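Local atomic coordinates of vascular protein tyrosine phosphatase 1 (PDB entry 3I36), a protein that probably removes phosphate from phosphotyrosine residues of proteins, through the catalytic domain of a receptor-type tyrosine phosphatase. Residues A[23-35]-A[263-275]. Residues are numbered along the deposited sequence; the frame is centred on the assembly and turned at random.
Sequences SKLIRVENFEAYF and QIENENTVDVYGI
Val270 CG2 packs against the Phe31 ring, 3.4 Å from Phe31 CD1. With CG anti to the backbone N (chi1 -170°), that ring meets Val270; Val300 and Ile304 of helix 290-305 also touch it. On the same side of the sheet, Ile26 CB touches Val270 CG2. Val28 CG1 adds apolar contact, 4.0 Å from Ile264 CG1. Around this, strands 26-27 and 269-270 pair antiparallel. Ile26 N donates almost straight to Val270 O (2.8 Å), and Val270 N returns a bond to Ile26 O (2.7 Å). Just beyond, Val28 N bonds to Asn268 O from above its carbonyl plane. Further out, Leu25 CD2 rests on Asp271 CB. Asp271 is the N-cap of helix 272-280: its OD1 accepts from Gly274 N (2.8 Å) and lies 3.2 Å from Lys24 CB. With an alanine in its place, Gly274 N would probably lose its cap, and a gap would open beside Lys24. The bent Lys24 chain crosses one face of the Tyr273 ring, placing NZ 4.2 Å from the centroid, a cation-pi contact. Backbone bonds and apolar packing thus fix the register of the chain's start on the link between helices 249-267 and 272-280, and Lys24 NZ probably adds an electrostatic hold.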
ATOM      1  N   SER A  23       1.404  26.320   1.131  1.00 57.19           N
ATOM      2  CA  SER A  23       1.067  26.371   2.544  1.00 53.37           C
ATOM      3  C   SER A  23       0.155  25.209   2.926  1.00 45.50           C
ATOM      4  O   SER A  23      -0.781  25.377   3.705  1.00 48.55           O
ATOM      5  CB  SER A  23       0.394  27.702   2.887  1.00 52.15           C
ATOM      6  N   LYS A  24       0.422  24.032   2.372  1.00 34.23           N
ATOM      7  CA  LYS A  24      -0.281  22.831   2.810  1.00 30.61           C
ATOM      8  C   LYS A  24       0.467  22.195   3.985  1.00 25.77           C
ATOM      9  O   LYS A  24      -0.000  21.233   4.601  1.00 20.61           O
ATOM     10  CB  LYS A  24      -0.430  21.845   1.653  1.00 34.93           C
ATOM     11  CG  LYS A  24      -1.422  22.285   0.585  1.00 36.98           C
ATOM     12  CD  LYS A  24      -2.825  22.432   1.154  1.00 35.93           C
ATOM     13  CE  LYS A  24      -3.879  22.416   0.055  1.00 36.40           C
ATOM     14  NZ  LYS A  24      -3.588  23.379  -1.050  1.00 39.29           N
ATOM     15  N   LEU A  25       1.636  22.745   4.291  1.00 23.91           N
ATOM     16  CA  LEU A  25       2.422  22.281   5.423  1.00 21.40           C
ATOM     17  C   LEU A  25       1.814  22.824   6.697  1.00 26.77           C
ATOM     18  O   LEU A  25       1.769  24.029   6.894  1.00 32.23           O
ATOM     19  CB  LEU A  25       3.845  22.804   5.329  1.00 24.65           C
ATOM     20  CG  LEU A  25       4.919  21.959   4.674  1.00 38.13           C
ATOM     21  CD1 LEU A  25       6.193  22.791   4.605  1.00 39.08           C
ATOM     22  CD2 LEU A  25       5.136  20.679   5.470  1.00 35.72           C
ATOM     23  N   ILE A  26       1.373  21.939   7.574  1.00 19.20           N
ATOM     24  CA  ILE A  26       0.818  22.364   8.837  1.00 18.82           C
ATOM     25  C   ILE A  26       1.725  21.922   9.966  1.00 17.23           C
ATOM     26  O   ILE A  26       2.055  20.746  10.093  1.00 15.71           O
ATOM     27  CB  ILE A  26      -0.585  21.779   9.044  1.00 16.81           C
ATOM     28  CG1 ILE A  26      -1.470  22.088   7.832  1.00 22.50           C
ATOM     29  CG2 ILE A  26      -1.201  22.303  10.338  1.00 19.06           C
ATOM     30  CD1 ILE A  26      -1.734  23.572   7.624  1.00 21.74           C
ATOM     31  N   ARG A  27       2.165  22.868  10.782  1.00 17.39           N
ATOM     32  CA  ARG A  27       2.964  22.490  11.932  1.00 18.36           C
ATOM     33  C   ARG A  27       2.063  21.715  12.881  1.00 21.53           C
ATOM     34  O   ARG A  27       0.874  22.034  13.006  1.00 21.93           O
ATOM     35  CB  ARG A  27       3.543  23.745  12.597  1.00 22.43           C
ATOM     36  CG  ARG A  27       4.545  24.473  11.701  1.00 24.68           C
ATOM     37  CD  ARG A  27       5.044  25.776  12.313  1.00 29.51           C
ATOM     38  NE  ARG A  27       5.513  25.587  13.690  1.00 29.71           N
ATOM     39  CZ  ARG A  27       6.725  25.159  14.024  1.00 25.62           C
ATOM     40  NH1 ARG A  27       7.617  24.875  13.085  1.00 25.91           N
ATOM     41  NH2 ARG A  27       7.046  25.022  15.303  1.00 29.78           N
ATOM     42  N   VAL A  28       2.603  20.699  13.547  1.00 20.31           N
ATOM     43  CA  VAL A  28       1.764  19.927  14.461  1.00 24.30           C
ATOM     44  C   VAL A  28       1.112  20.834  15.509  1.00 30.96           C
ATOM     45  O   VAL A  28      -0.031  20.604  15.878  1.00 28.28           O
ATOM     46  CB  VAL A  28       2.508  18.746  15.142  1.00 29.94           C
ATOM     47  CG1 VAL A  28       3.014  17.742  14.084  1.00 22.27           C
ATOM     48  CG2 VAL A  28       3.624  19.250  16.025  1.00 37.74           C
ATOM     49  N   GLU A  29       1.837  21.861  15.962  1.00 32.81           N
ATOM     50  CA  GLU A  29       1.318  22.817  16.946  1.00 40.01           C
ATOM     51  C   GLU A  29       0.066  23.536  16.440  1.00 39.28           C
ATOM     52  O   GLU A  29      -0.695  24.107  17.218  1.00 40.22           O
ATOM     53  CB  GLU A  29       2.385  23.848  17.373  1.00 36.97           C
ATOM     54  CG  GLU A  29       2.928  24.776  16.259  1.00 40.35           C
ATOM     55  CD  GLU A  29       3.461  26.106  16.799  1.00 51.43           C
ATOM     56  OE1 GLU A  29       3.160  26.423  17.967  1.00 63.95           O
ATOM     57  OE2 GLU A  29       4.171  26.841  16.073  1.00 41.21           O
ATOM     58  N   ASN A  30      -0.137  23.515  15.132  1.00 32.05           N
ATOM     59  CA  ASN A  30      -1.290  24.181  14.543  1.00 25.20           C
ATOM     60  C   ASN A  30      -2.265  23.187  13.942  1.00 25.22           C
ATOM     61  O   ASN A  30      -3.313  23.574  13.421  1.00 27.13           O
ATOM     62  CB  ASN A  30      -0.830  25.161  13.465  1.00 28.55           C
ATOM     63  CG  ASN A  30       0.089  26.221  14.009  1.00 32.30           C
ATOM     64  OD1 ASN A  30      -0.093  26.688  15.132  1.00 38.91           O
ATOM     65  ND2 ASN A  30       1.080  26.614  13.218  1.00 24.22           N
ATOM     66  N   PHE A  31      -1.936  21.900  14.009  1.00 29.88           N
ATOM     67  CA  PHE A  31      -2.766  20.939  13.296  1.00 28.16           C
ATOM     68  C   PHE A  31      -4.182  20.808  13.836  1.00 26.96           C
ATOM     69  O   PHE A  31      -5.128  20.695  13.066  1.00 26.07           O
ATOM     70  CB  PHE A  31      -2.130  19.558  13.178  1.00 27.72           C
ATOM     71  CG  PHE A  31      -2.885  18.658  12.252  1.00 24.48           C
ATOM     72  CD1 PHE A  31      -2.683  18.726  10.876  1.00 17.12           C
ATOM     73  CD2 PHE A  31      -3.849  17.800  12.742  1.00 24.93           C
ATOM     74  CE1 PHE A  31      -3.405  17.924  10.021  1.00 18.84           C
ATOM     75  CE2 PHE A  31      -4.568  16.993  11.894  1.00 21.23           C
ATOM     76  CZ  PHE A  31      -4.340  17.052  10.526  1.00 22.83           C
ATOM     77  N   GLU A  32      -4.346  20.806  15.151  1.00 31.39           N
ATOM     78  CA  GLU A  32      -5.693  20.606  15.671  1.00 37.87           C
ATOM     79  C   GLU A  32      -6.643  21.714  15.225  1.00 32.01           C
ATOM     80  O   GLU A  32      -7.787  21.443  14.860  1.00 34.39           O
ATOM     81  CB  GLU A  32      -5.719  20.439  17.190  1.00 45.18           C
ATOM     82  CG  GLU A  32      -7.140  20.209  17.708  1.00 51.43           C
ATOM     83  CD  GLU A  32      -7.202  19.309  18.926  1.00 61.75           C
ATOM     84  OE1 GLU A  32      -6.164  18.730  19.310  1.00 63.86           O
ATOM     85  OE2 GLU A  32      -8.305  19.178  19.497  1.00 68.43           O
ATOM     86  N   ALA A  33      -6.168  22.954  15.243  1.00 29.95           N
ATOM     87  CA  ALA A  33      -6.992  24.081  14.829  1.00 31.30           C
ATOM     88  C   ALA A  33      -7.284  23.962  13.346  1.00 28.12           C
ATOM     89  O   ALA A  33      -8.389  24.259  12.896  1.00 27.28           O
ATOM     90  CB  ALA A  33      -6.291  25.389  15.116  1.00 32.88           C
ATOM     91  N   TYR A  34      -6.275  23.540  12.593  1.00 24.21           N
ATOM     92  CA  TYR A  34      -6.413  23.363  11.164  1.00 23.57           C
ATOM     93  C   TYR A  34      -7.487  22.314  10.887  1.00 26.35           C
ATOM     94  O   TYR A  34      -8.366  22.500  10.036  1.00 25.46           O
ATOM     95  CB  TYR A  34      -5.067  22.951  10.558  1.00 22.47           C
ATOM     96  CG  TYR A  34      -5.200  22.149   9.302  1.00 21.38           C
ATOM     97  CD1 TYR A  34      -5.278  22.769   8.058  1.00 21.12           C
ATOM     98  CD2 TYR A  34      -5.257  20.764   9.349  1.00 20.21           C
ATOM     99  CE1 TYR A  34      -5.410  22.021   6.896  1.00 23.11           C
ATOM    100  CE2 TYR A  34      -5.400  20.021   8.208  1.00 17.83           C
ATOM    101  CZ  TYR A  34      -5.468  20.654   6.982  1.00 20.21           C
ATOM    102  OH  TYR A  34      -5.594  19.899   5.847  1.00 25.87           O
ATOM    103  N   PHE A  35      -7.421  21.218  11.637  1.00 21.74           N
ATOM    104  CA  PHE A  35      -8.351  20.108  11.470  1.00 21.87           C
ATOM    105  C   PHE A  35      -9.786  20.547  11.747  1.00 25.44           C
ATOM    106  O   PHE A  35     -10.705  20.227  10.989  1.00 24.95           O
ATOM    107  CB  PHE A  35      -7.965  18.967  12.408  1.00 23.21           C
ATOM    108  CG  PHE A  35      -8.841  17.763  12.287  1.00 20.63           C
ATOM    109  CD1 PHE A  35      -8.426  16.666  11.562  1.00 19.12           C
ATOM    110  CD2 PHE A  35     -10.075  17.725  12.912  1.00 25.05           C
ATOM    111  CE1 PHE A  35      -9.235  15.553  11.452  1.00 20.39           C
ATOM    112  CE2 PHE A  35     -10.883  16.616  12.808  1.00 26.57           C
ATOM    113  CZ  PHE A  35     -10.468  15.534  12.078  1.00 20.80           C
ATOM    114  N   GLN A 263       6.938  12.246   9.181  1.00 11.56           N
ATOM    115  CA  GLN A 263       6.891  13.697   9.049  0.50 16.47           C
ATOM    116  C   GLN A 263       6.704  14.332  10.424  1.00 12.40           C
ATOM    117  O   GLN A 263       7.404  15.257  10.817  1.00 13.01           O
ATOM    118  CB  GLN A 263       5.682  14.046   8.182  0.50 18.63           C
ATOM    119  CG  GLN A 263       5.921  14.988   7.028  0.50 19.83           C
ATOM    120  CD  GLN A 263       4.754  14.982   6.046  0.50 14.07           C
ATOM    121  OE1 GLN A 263       3.586  14.998   6.445  0.50 13.49           O
ATOM    122  NE2 GLN A 263       5.066  14.959   4.760  0.50 17.09           N
ATOM    123  N   ILE A 264       5.696  13.833  11.138  1.00 12.74           N
ATOM    124  CA  ILE A 264       5.388  14.323  12.473  1.00 15.32           C
ATOM    125  C   ILE A 264       6.592  14.121  13.383  1.00 16.78           C
ATOM    126  O   ILE A 264       7.022  15.032  14.083  1.00 17.88           O
ATOM    127  CB  ILE A 264       4.185  13.558  13.075  1.00 17.38           C
ATOM    128  CG1 ILE A 264       2.875  14.046  12.456  1.00 18.88           C
ATOM    129  CG2 ILE A 264       4.148  13.717  14.601  1.00 18.30           C
ATOM    130  CD1 ILE A 264       1.703  13.111  12.748  1.00 23.11           C
ATOM    131  N   GLU A 265       7.133  12.914  13.368  1.00 16.05           N
ATOM    132  CA  GLU A 265       8.239  12.558  14.251  1.00 18.02           C
ATOM    133  C   GLU A 265       9.492  13.363  13.927  1.00 18.92           C
ATOM    134  O   GLU A 265      10.174  13.839  14.820  1.00 18.28           O
ATOM    135  CB  GLU A 265       8.531  11.058  14.133  1.00 17.64           C
ATOM    136  CG  GLU A 265       7.479  10.235  14.820  1.00 20.13           C
ATOM    137  CD  GLU A 265       7.670   8.740  14.652  1.00 23.83           C
ATOM    138  OE1 GLU A 265       8.519   8.322  13.836  1.00 18.56           O
ATOM    139  OE2 GLU A 265       6.956   7.995  15.348  1.00 21.70           O
ATOM    140  N   ASN A 266       9.771  13.528  12.640  1.00 13.41           N
ATOM    141  CA  ASN A 266      11.016  14.133  12.216  1.00 14.15           C
ATOM    142  C   ASN A 266      10.977  15.632  12.006  1.00 15.60           C
ATOM    143  O   ASN A 266      12.011  16.290  12.079  1.00 16.27           O
ATOM    144  CB  ASN A 266      11.513  13.461  10.954  1.00 16.55           C
ATOM    145  CG  ASN A 266      11.923  12.027  11.200  1.00 30.47           C
ATOM    146  OD1 ASN A 266      12.579  11.724  12.198  1.00 37.20           O
ATOM    147  ND2 ASN A 266      11.527  11.133  10.304  1.00 31.87           N
ATOM    148  N   GLU A 267       9.795  16.171  11.732  1.00 14.11           N
ATOM    149  CA  GLU A 267       9.711  17.568  11.341  1.00 16.58           C
ATOM    150  C   GLU A 267       8.649  18.335  12.093  1.00 12.45           C
ATOM    151  O   GLU A 267       8.556  19.537  11.947  1.00 14.64           O
ATOM    152  CB  GLU A 267       9.459  17.674   9.834  1.00 17.03           C
ATOM    153  CG  GLU A 267      10.388  16.814   9.005  1.00 24.67           C
ATOM    154  CD  GLU A 267      10.053  16.892   7.533  1.00 34.48           C
ATOM    155  OE1 GLU A 267      10.014  15.841   6.862  1.00 31.88           O
ATOM    156  OE2 GLU A 267       9.812  18.013   7.053  1.00 31.51           O
ATOM    157  N   ASN A 268       7.835  17.634  12.874  1.00 15.69           N
ATOM    158  CA  ASN A 268       6.759  18.278  13.616  1.00 13.77           C
ATOM    159  C   ASN A 268       5.812  19.017  12.711  1.00 16.37           C
ATOM    160  O   ASN A 268       5.232  20.016  13.098  1.00 15.42           O
ATOM    161  CB  ASN A 268       7.321  19.252  14.639  1.00 13.85           C
ATOM    162  CG  ASN A 268       8.195  18.563  15.631  1.00 15.94           C
ATOM    163  OD1 ASN A 268       7.758  17.641  16.313  1.00 19.76           O
ATOM    164  ND2 ASN A 268       9.446  18.966  15.691  1.00 18.20           N
ATOM    165  N   THR A 269       5.645  18.502  11.500  1.00 11.88           N
ATOM    166  CA  THR A 269       4.791  19.154  10.540  1.00 14.00           C
ATOM    167  C   THR A 269       4.079  18.050   9.804  1.00 12.12           C
ATOM    168  O   THR A 269       4.515  16.905   9.811  1.00 16.21           O
ATOM    169  CB  THR A 269       5.594  19.928   9.496  1.00 21.46           C
ATOM    170  OG1 THR A 269       6.329  18.989   8.697  1.00 31.61           O
ATOM    171  CG2 THR A 269       6.545  20.889  10.171  1.00 16.56           C
ATOM    172  N   VAL A 270       2.975  18.390   9.165  1.00 15.76           N
ATOM    173  CA  VAL A 270       2.337  17.411   8.326  1.00 14.64           C
ATOM    174  C   VAL A 270       1.943  18.073   7.038  1.00 14.70           C
ATOM    175  O   VAL A 270       1.677  19.272   6.971  1.00 13.98           O
ATOM    176  CB  VAL A 270       1.116  16.732   8.997  1.00 26.92           C
ATOM    177  CG1 VAL A 270       1.468  16.260  10.408  1.00 33.41           C
ATOM    178  CG2 VAL A 270      -0.062  17.652   9.030  1.00 27.56           C
ATOM    179  N   ASP A 271       1.920  17.267   6.000  1.00 13.01           N
ATOM    180  CA  ASP A 271       1.436  17.731   4.730  1.00 13.53           C
ATOM    181  C   ASP A 271       0.740  16.541   4.103  1.00 12.43           C
ATOM    182  O   ASP A 271       1.309  15.815   3.288  1.00 13.38           O
ATOM    183  CB  ASP A 271       2.578  18.230   3.857  1.00 17.68           C
ATOM    184  CG  ASP A 271       2.077  18.937   2.616  1.00 14.95           C
ATOM    185  OD1 ASP A 271       0.841  18.951   2.397  1.00 13.67           O
ATOM    186  OD2 ASP A 271       2.911  19.476   1.874  1.00 23.68           O
ATOM    187  N   VAL A 272      -0.504  16.343   4.508  1.00 13.03           N
ATOM    188  CA  VAL A 272      -1.265  15.212   4.030  1.00 13.45           C
ATOM    189  C   VAL A 272      -1.497  15.440   2.550  1.00 13.04           C
ATOM    190  O   VAL A 272      -1.386  14.530   1.741  1.00 11.01           O
ATOM    191  CB  VAL A 272      -2.609  15.141   4.746  1.00 13.73           C
ATOM    192  CG1 VAL A 272      -3.462  13.995   4.177  1.00 12.09           C
ATOM    193  CG2 VAL A 272      -2.386  14.974   6.253  1.00 14.59           C
ATOM    194  N   TYR A 273      -1.837  16.677   2.213  1.00 10.74           N
ATOM    195  CA  TYR A 273      -2.108  17.027   0.836  1.00 10.77           C
ATOM    196  C   TYR A 273      -0.895  16.681  -0.025  1.00 13.78           C
ATOM    197  O   TYR A 273      -1.027  16.045  -1.060  1.00 11.93           O
ATOM    198  CB  TYR A 273      -2.436  18.507   0.724  1.00 10.36           C
ATOM    199  CG  TYR A 273      -2.791  18.913  -0.685  1.00 16.00           C
ATOM    200  CD1 TYR A 273      -4.109  18.901  -1.115  1.00 21.89           C
ATOM    201  CD2 TYR A 273      -1.808  19.294  -1.580  1.00 15.56           C
ATOM    202  CE1 TYR A 273      -4.439  19.263  -2.397  1.00 21.27           C
ATOM    203  CE2 TYR A 273      -2.126  19.662  -2.871  1.00 18.26           C
ATOM    204  CZ  TYR A 273      -3.443  19.642  -3.271  1.00 25.93           C
ATOM    205  OH  TYR A 273      -3.768  20.007  -4.552  1.00 30.06           O
ATOM    206  N   GLY A 274       0.283  17.099   0.420  1.00 11.40           N
ATOM    207  CA  GLY A 274       1.516  16.869  -0.317  1.00 13.99           C
ATOM    208  C   GLY A 274       1.818  15.392  -0.457  1.00 16.89           C
ATOM    209  O   GLY A 274       2.291  14.930  -1.496  1.00 10.95           O
ATOM    210  N   ILE A 275       1.530  14.639   0.592  1.00 10.62           N
ATOM    211  CA  ILE A 275       1.739  13.209   0.527  1.00 11.19           C
ATOM    212  C   ILE A 275       0.794  12.584  -0.483  1.00 11.96           C
ATOM    213  O   ILE A 275       1.224  11.840  -1.356  1.00 11.31           O
ATOM    214  CB  ILE A 275       1.545  12.557   1.898  1.00  9.89           C
ATOM    215  CG1 ILE A 275       2.719  12.947   2.795  1.00 12.30           C
ATOM    216  CG2 ILE A 275       1.479  11.031   1.765  1.00 12.62           C
ATOM    217  CD1 ILE A 275       2.450  12.711   4.275  1.00 16.73           C
TER
HETATM  218  O   HOH W   1      -2.319  19.585   3.884  1.00 31.97           O